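Peptidoglycan glycosyltransferase (Eggerthella lenta, PDB 4MNR) belongs to the penicillin-binding proteins and joins a dimerisation-family region to a penicillin-binding domain of the clan that also holds the beta-lactamases. Local coordinates at residues Val36-Ser41 against Tyr53-Leu58; Ser25-Ile30 against Ala78-Leu83; Phe207-Thr212 against Ser241-Gly246. One frame throughout, in Å; residues are numbered along the deposited sequence.

Contacts 1 and 2 share the region at one end of the molecule, and contact 3 lies at the other, its centre about 49 and 53 Å from theirs. Contact 1 is nested inside the loop closed by contact 2, and the two meet through Ile30, whose backbone pairs with Leu38 and Ala39. Each contact mixes buried residues (Leu38, Leu83, Val244) with more exposed ones (Pro54, Arg27, Ser208). Contact 1 is mostly apolar and relies on a water for its polar link; contact 2 combines an arginine-amide grip with a backbone bond around a buried leucine; contact 3, within the penicillin-binding domain, rests on serine hydroxyls at a helix start. Glu76 partners side chains of both contacts 1 and 2.

Contact 1 of 3, residues Val36-Ser41 against Tyr53-Leu58; sequences VVLARS and YPAGDL
The carbonyl oxygen of Leu38 accepts a hydrogen bond from a water and is flanked by Tyr53 and Pro54. The water donates to Leu38 O over 2.7 Å and in turn accepts from Ala55 N at 2.8 Å, bridging two backbones that do not pair directly. Tyr53 CA adds a CH...O contact to Leu38 O at 3.5 Å. The Tyr53 ring comes obliquely against Ala39, CE1 lying 3.6 Å from its CB. The small alanine leaves the broad ring room there, while the hydroxyl at its far end is satisfied by Glu76 and Ser66 N.

This carbonyl sits at a classic beta bulge: Leu38 and Ala39 both face Ile30, and the chain turns a corner at Leu38 within the broken strand 37-43. On the other side, Ala55 to Leu58 form a type II' turn, closed by Leu58 N to Ala55 O. Gly56 holds its first corner with a positive phi, a conformation glycine adopts readily.

Around the turn the packing is aliphatic. Leu38 starts out away from the loop, but its CG lies anti to the carbonyl carbon (chi1 -55°), and the branch swings back until CD2 meets Ala55 CB at 3.8 Å. The same methyl meets Leu58 CD2, the two side chains crossing at about a right angle, and Val36 CG1 reaches that leucine methyl too, at 3.9 Å. Pro54 CG sits 3.7 Å above the guanidinium plane of the extended Arg40, over its centre, while Arg40 NE forms a salt bridge with Glu52.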
# COMPACT_ATOMS: atom_id res chain seq x y z
N VAL A 36 -3.86 -22.53 -6.22
CA VAL A 36 -5.29 -22.30 -6.43
C VAL A 36 -5.50 -21.65 -7.80
O VAL A 36 -4.99 -20.56 -8.07
CB VAL A 36 -5.92 -21.42 -5.33
CG1 VAL A 36 -7.38 -21.12 -5.66
CG2 VAL A 36 -5.81 -22.12 -3.98
N VAL A 37 -6.22 -22.35 -8.67
CA VAL A 37 -6.49 -21.87 -10.02
C VAL A 37 -7.49 -20.72 -9.99
O VAL A 37 -8.60 -20.86 -9.45
CB VAL A 37 -7.02 -23.01 -10.90
CG1 VAL A 37 -7.48 -22.48 -12.25
CG2 VAL A 37 -5.95 -24.10 -11.06
N LEU A 38 -7.10 -19.58 -10.57
CA LEU A 38 -7.96 -18.40 -10.62
C LEU A 38 -8.64 -18.27 -11.97
O LEU A 38 -9.71 -17.67 -12.08
CB LEU A 38 -7.14 -17.14 -10.34
CG LEU A 38 -6.35 -17.17 -9.03
CD1 LEU A 38 -5.51 -15.90 -8.90
CD2 LEU A 38 -7.33 -17.30 -7.88
N ALA A 39 -8.02 -18.81 -13.02
CA ALA A 39 -8.60 -18.76 -14.36
C ALA A 39 -8.06 -19.91 -15.18
O ALA A 39 -6.89 -20.25 -15.10
CB ALA A 39 -8.28 -17.44 -15.04
N ARG A 40 -8.93 -20.53 -15.98
CA ARG A 40 -8.50 -21.60 -16.86
C ARG A 40 -9.45 -21.63 -18.04
O ARG A 40 -10.52 -21.01 -17.99
CB ARG A 40 -8.52 -22.95 -16.13
CG ARG A 40 -9.90 -23.35 -15.62
CD ARG A 40 -9.88 -24.72 -14.98
NE ARG A 40 -11.10 -24.98 -14.24
CZ ARG A 40 -11.14 -25.39 -12.98
NH1 ARG A 40 -12.30 -25.60 -12.37
NH2 ARG A 40 -10.00 -25.60 -12.32
N SER A 41 -9.07 -22.32 -19.11
CA SER A 41 -9.95 -22.49 -20.25
C SER A 41 -10.32 -23.95 -20.37
O SER A 41 -9.48 -24.84 -20.19
CB SER A 41 -9.29 -22.00 -21.53
OG SER A 41 -9.12 -20.59 -21.48
N TYR A 53 -13.60 -19.01 -14.26
CA TYR A 53 -13.00 -18.36 -13.08
C TYR A 53 -13.49 -19.07 -11.81
O TYR A 53 -14.49 -18.67 -11.21
CB TYR A 53 -13.33 -16.87 -13.06
CG TYR A 53 -12.75 -16.13 -14.24
CD1 TYR A 53 -11.47 -15.61 -14.19
CD2 TYR A 53 -13.47 -15.99 -15.42
CE1 TYR A 53 -10.92 -14.96 -15.28
CE2 TYR A 53 -12.93 -15.33 -16.51
CZ TYR A 53 -11.65 -14.81 -16.43
OH TYR A 53 -11.09 -14.16 -17.51
N PRO A 54 -12.80 -20.15 -11.41
CA PRO A 54 -13.41 -21.06 -10.44
C PRO A 54 -13.18 -20.72 -8.98
O PRO A 54 -13.59 -21.50 -8.11
CB PRO A 54 -12.74 -22.40 -10.78
CG PRO A 54 -11.39 -22.02 -11.28
CD PRO A 54 -11.54 -20.68 -11.97
N ALA A 55 -12.54 -19.60 -8.68
CA ALA A 55 -12.20 -19.28 -7.30
C ALA A 55 -13.03 -18.16 -6.68
O ALA A 55 -12.58 -17.50 -5.74
CB ALA A 55 -10.70 -18.97 -7.17
N GLY A 56 -14.24 -17.93 -7.20
CA GLY A 56 -15.14 -16.98 -6.58
C GLY A 56 -14.57 -15.58 -6.63
O GLY A 56 -14.17 -15.12 -7.69
N ASP A 57 -14.51 -14.91 -5.49
CA ASP A 57 -13.97 -13.55 -5.48
C ASP A 57 -12.50 -13.44 -5.07
O ASP A 57 -12.02 -12.36 -4.74
CB ASP A 57 -14.84 -12.60 -4.65
CG ASP A 57 -14.80 -12.91 -3.16
OD1 ASP A 57 -14.02 -13.79 -2.72
OD2 ASP A 57 -15.54 -12.23 -2.41
N LEU A 58 -11.78 -14.56 -5.11
CA LEU A 58 -10.37 -14.57 -4.70
C LEU A 58 -9.51 -13.79 -5.70
O LEU A 58 -9.43 -14.16 -6.87
CB LEU A 58 -9.87 -16.02 -4.57
CG LEU A 58 -8.50 -16.17 -3.89
CD1 LEU A 58 -8.56 -15.82 -2.39
CD2 LEU A 58 -7.98 -17.58 -4.08
O HOH W 1 -11.52 -17.35 -10.10

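Contact 2 of 3, residues Ser25-Ile30 against Ala78-Leu83; sequences SERGTI and AYNDTL
Arg27 grips Asn80 end-on, both terminal nitrogens converging on the one side-chain oxygen. NH1 lies 2.8 Å from Asn80 OD1 and NH2 lies 2.9 Å from it, and both bonds are bent, the first with an N-H...O angle of 147°. The oxygen stays in the guanidinium plane, but the amide is turned 35° against it. NH2 lies in the carbonyl plane, on a lone pair; NH1 is tilted from that plane. Arginine suits the place because it can span the distance: CG is anti to the backbone N (chi1 -173°) and the chain runs extended as far as NE.

The second grip is between backbones. Gly28 N donates to Leu83 O over 2.8 Å, almost straight, to a carbonyl near the C-terminal end of helix 80-84. Between the two grips lies the Leu83 side chain. Its CB sits over one face of the Arg27 guanidinium, CD1 meets Ile30 CD1 at 3.9 Å, and CD2 comes to 3.6 Å from Gly28 O. Having no side chain, glycine lets this branched leucine lie close against the backbone.

Further out, Glu76, on helix 74-78, forms a salt bridge with Arg27 NE. Thr29 N is held by Asp108 OD1, and Arg51 reaches Gly28 O. Tyr79 occupies the N-cap position, and its carbonyl accepts from Leu83 N to close the first turn of helix 80-84. The whole is a short helix docked by its first turn onto the loop that leads into strand 30-31, an inner strand of the mixed sheet in the dimerisation-family region.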
# COMPACT_ATOMS: atom_id res chain seq x y z
N SER A 25 -7.67 -22.16 -29.47
CA SER A 25 -6.65 -22.83 -28.66
C SER A 25 -6.79 -22.55 -27.17
O SER A 25 -7.39 -21.55 -26.77
CB SER A 25 -5.25 -22.45 -29.15
OG SER A 25 -5.19 -21.07 -29.48
N GLU A 26 -6.23 -23.43 -26.34
CA GLU A 26 -6.38 -23.32 -24.89
C GLU A 26 -5.54 -22.19 -24.31
O GLU A 26 -4.32 -22.27 -24.25
CB GLU A 26 -6.03 -24.63 -24.19
CG GLU A 26 -6.32 -24.61 -22.70
CD GLU A 26 -5.69 -25.77 -21.95
OE1 GLU A 26 -5.42 -25.61 -20.74
OE2 GLU A 26 -5.47 -26.83 -22.57
N ARG A 27 -6.21 -21.13 -23.87
CA ARG A 27 -5.56 -20.06 -23.14
C ARG A 27 -4.96 -20.62 -21.84
O ARG A 27 -5.57 -21.47 -21.20
CB ARG A 27 -6.57 -18.96 -22.84
CG ARG A 27 -6.00 -17.70 -22.22
CD ARG A 27 -7.09 -16.66 -22.11
NE ARG A 27 -6.63 -15.43 -21.48
CZ ARG A 27 -6.09 -14.40 -22.13
NH1 ARG A 27 -5.94 -14.45 -23.45
NH2 ARG A 27 -5.71 -13.32 -21.46
N GLY A 28 -3.77 -20.16 -21.46
CA GLY A 28 -3.11 -20.67 -20.27
C GLY A 28 -3.84 -20.38 -18.97
O GLY A 28 -4.71 -19.51 -18.92
N THR A 29 -3.49 -21.10 -17.91
CA THR A 29 -4.12 -20.89 -16.60
C THR A 29 -3.39 -19.80 -15.82
O THR A 29 -2.24 -19.52 -16.07
CB THR A 29 -4.10 -22.15 -15.73
OG1 THR A 29 -2.75 -22.59 -15.57
CG2 THR A 29 -4.90 -23.26 -16.39
N ILE A 30 -4.11 -19.18 -14.89
CA ILE A 30 -3.52 -18.26 -13.92
C ILE A 30 -3.82 -18.87 -12.57
O ILE A 30 -4.96 -19.22 -12.29
CB ILE A 30 -4.19 -16.88 -13.97
CG1 ILE A 30 -4.00 -16.25 -15.36
CG2 ILE A 30 -3.63 -15.96 -12.87
CD1 ILE A 30 -4.94 -15.07 -15.64
N ALA A 78 -2.31 -7.97 -18.76
CA ALA A 78 -0.87 -7.74 -18.69
C ALA A 78 -0.08 -8.88 -19.31
O ALA A 78 0.96 -8.67 -19.93
CB ALA A 78 -0.43 -7.51 -17.25
N TYR A 79 -0.58 -10.10 -19.14
CA TYR A 79 0.13 -11.28 -19.63
C TYR A 79 -0.64 -11.94 -20.75
O TYR A 79 -0.49 -13.13 -21.01
CB TYR A 79 0.43 -12.24 -18.47
CG TYR A 79 1.46 -11.64 -17.53
CD1 TYR A 79 2.82 -11.87 -17.71
CD2 TYR A 79 1.06 -10.79 -16.52
CE1 TYR A 79 3.75 -11.29 -16.86
CE2 TYR A 79 1.98 -10.20 -15.68
CZ TYR A 79 3.32 -10.45 -15.86
OH TYR A 79 4.22 -9.86 -15.00
N ASN A 80 -1.46 -11.15 -21.44
CA ASN A 80 -2.28 -11.65 -22.54
C ASN A 80 -1.48 -12.42 -23.59
O ASN A 80 -1.88 -13.50 -24.01
CB ASN A 80 -3.06 -10.51 -23.21
CG ASN A 80 -4.10 -11.02 -24.19
OD1 ASN A 80 -4.97 -11.82 -23.84
ND2 ASN A 80 -4.04 -10.53 -25.42
N ASP A 81 -0.33 -11.87 -23.99
CA ASP A 81 0.48 -12.51 -25.02
C ASP A 81 0.99 -13.90 -24.61
O ASP A 81 0.96 -14.83 -25.42
CB ASP A 81 1.65 -11.61 -25.42
CG ASP A 81 1.19 -10.38 -26.19
OD1 ASP A 81 0.12 -10.46 -26.84
OD2 ASP A 81 1.89 -9.35 -26.14
N THR A 82 1.44 -14.05 -23.37
CA THR A 82 1.92 -15.34 -22.92
C THR A 82 0.77 -16.32 -22.70
O THR A 82 0.89 -17.51 -22.97
CB THR A 82 2.74 -15.24 -21.62
OG1 THR A 82 3.35 -13.95 -21.53
CG2 THR A 82 3.83 -16.31 -21.62
N LEU A 83 -0.36 -15.80 -22.22
CA LEU A 83 -1.51 -16.65 -21.93
C LEU A 83 -2.18 -17.15 -23.20
O LEU A 83 -2.69 -18.26 -23.24
CB LEU A 83 -2.53 -15.89 -21.07
CG LEU A 83 -2.09 -15.65 -19.63
CD1 LEU A 83 -2.94 -14.56 -18.99
CD2 LEU A 83 -2.21 -16.97 -18.85

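Contact 3 of 3, residues Phe207-Thr212 against Ser241-Gly246; sequences FSSPGT and SNTVFG
Among the polar contacts, Ser209 OG donates to Ser241 OG at 2.7 Å. Ser241 is the N-cap of helix 242-263, and its OG also accepts from Val244 N, 3.1 Å away and nearly straight at 162°. With OG anti to its own backbone N (chi1 169°), the hydroxyl is placed to meet both donors. Serine fits an N-cap because its short side chain can serve a first-turn N-H that lacks a helical carbonyl. Asn222 completes the cluster: its OD1 bonds with Ser241 OG and Thr243 N, and its ND2 with Ser209 OG. Thr243 OG1 approaches Pro210 O to 2.9 Å, although its proton has another acceptor within reach, and Thr243 CG2 comes within 3.3 Å of the same Pro210 O.

The apolar contacts belong chiefly to Val244, which splits its two methyls between strand residues. CG1 rests against Phe207 CB at 3.7 Å and comes obliquely to the ring, whereas CG2 packs on Ser209 CB at 3.6 Å and near Ser208 O. The two branches of valine let it meet Phe207 and Ser209 at once. Thr243 adds packing of its CB and OG1 against Pro210 CD.

In terms of backbone, strand 207-209 runs over the helix start at 7.2 Å between axes, their directions 144° apart. Ser241 and Asn242 are the middle and last residues of the S-x-N motif of penicillin-binding proteins, and Asn242 OD1 bonds to Lys188, the lysine of the S-x-x-K sequence. The chemistry implies that the buried hydroxyls are well provided with partners, and is consistent with Ser209 helping to position the capping serine next to Asn242.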
# COMPACT_ATOMS: atom_id res chain seq x y z
N PHE A 207 9.96 18.38 21.23
CA PHE A 207 9.14 19.35 20.52
C PHE A 207 7.88 19.67 21.32
O PHE A 207 7.35 18.81 22.01
CB PHE A 207 8.64 18.78 19.20
CG PHE A 207 9.69 18.64 18.15
CD1 PHE A 207 10.51 17.53 18.13
CD2 PHE A 207 9.82 19.59 17.15
CE1 PHE A 207 11.47 17.38 17.14
CE2 PHE A 207 10.78 19.46 16.16
CZ PHE A 207 11.60 18.35 16.15
N SER A 208 7.39 20.90 21.21
CA SER A 208 6.10 21.22 21.81
C SER A 208 4.99 20.56 20.99
O SER A 208 5.04 20.54 19.76
CB SER A 208 5.89 22.73 21.86
OG SER A 208 4.71 23.07 22.56
N SER A 209 3.98 20.01 21.67
CA SER A 209 2.88 19.33 20.99
C SER A 209 1.50 19.90 21.39
O SER A 209 0.68 19.20 21.99
CB SER A 209 2.95 17.81 21.24
OG SER A 209 1.96 17.11 20.50
N PRO A 210 1.22 21.16 21.03
CA PRO A 210 -0.07 21.75 21.38
C PRO A 210 -1.21 21.16 20.55
O PRO A 210 -0.96 20.52 19.53
CB PRO A 210 0.11 23.23 21.03
CG PRO A 210 1.17 23.24 19.98
CD PRO A 210 2.09 22.11 20.31
N GLY A 211 -2.46 21.38 20.98
CA GLY A 211 -3.59 20.83 20.27
C GLY A 211 -3.73 21.51 18.92
O GLY A 211 -4.09 20.88 17.92
N THR A 212 -3.47 22.81 18.90
CA THR A 212 -3.45 23.56 17.66
C THR A 212 -2.27 24.51 17.70
O THR A 212 -1.78 24.88 18.77
CB THR A 212 -4.74 24.40 17.46
OG1 THR A 212 -4.81 25.41 18.47
CG2 THR A 212 -5.99 23.53 17.56
N SER A 241 1.51 12.83 16.70
CA SER A 241 1.23 14.27 16.82
C SER A 241 1.48 15.04 15.52
O SER A 241 2.60 15.10 15.01
CB SER A 241 2.08 14.88 17.94
OG SER A 241 2.00 16.30 17.89
N ASN A 242 0.42 15.66 14.99
CA ASN A 242 0.56 16.47 13.79
C ASN A 242 1.33 17.76 14.06
O ASN A 242 2.08 18.24 13.21
CB ASN A 242 -0.82 16.84 13.22
CG ASN A 242 -1.61 15.63 12.71
OD1 ASN A 242 -1.04 14.66 12.21
ND2 ASN A 242 -2.94 15.68 12.85
N THR A 243 1.13 18.34 15.24
CA THR A 243 1.82 19.61 15.51
C THR A 243 3.33 19.43 15.67
O THR A 243 4.10 20.32 15.32
CB THR A 243 1.21 20.40 16.68
OG1 THR A 243 1.23 19.61 17.87
CG2 THR A 243 -0.23 20.82 16.34
N VAL A 244 3.76 18.28 16.19
CA VAL A 244 5.20 18.03 16.22
C VAL A 244 5.72 17.78 14.81
O VAL A 244 6.74 18.34 14.42
CB VAL A 244 5.52 16.81 17.09
CG1 VAL A 244 6.97 16.37 16.89
CG2 VAL A 244 5.25 17.13 18.56
N PHE A 245 5.04 16.93 14.06
CA PHE A 245 5.54 16.64 12.71
C PHE A 245 5.49 17.86 11.78
O PHE A 245 6.36 18.01 10.91
CB PHE A 245 4.88 15.38 12.12
CG PHE A 245 5.56 14.13 12.57
CD1 PHE A 245 5.28 13.58 13.82
CD2 PHE A 245 6.55 13.54 11.79
CE1 PHE A 245 5.94 12.45 14.25
CE2 PHE A 245 7.22 12.39 12.22
CZ PHE A 245 6.91 11.85 13.46
N GLY A 246 4.53 18.75 12.00
CA GLY A 246 4.46 19.98 11.24
C GLY A 246 5.69 20.83 11.49
O GLY A 246 6.31 21.34 10.55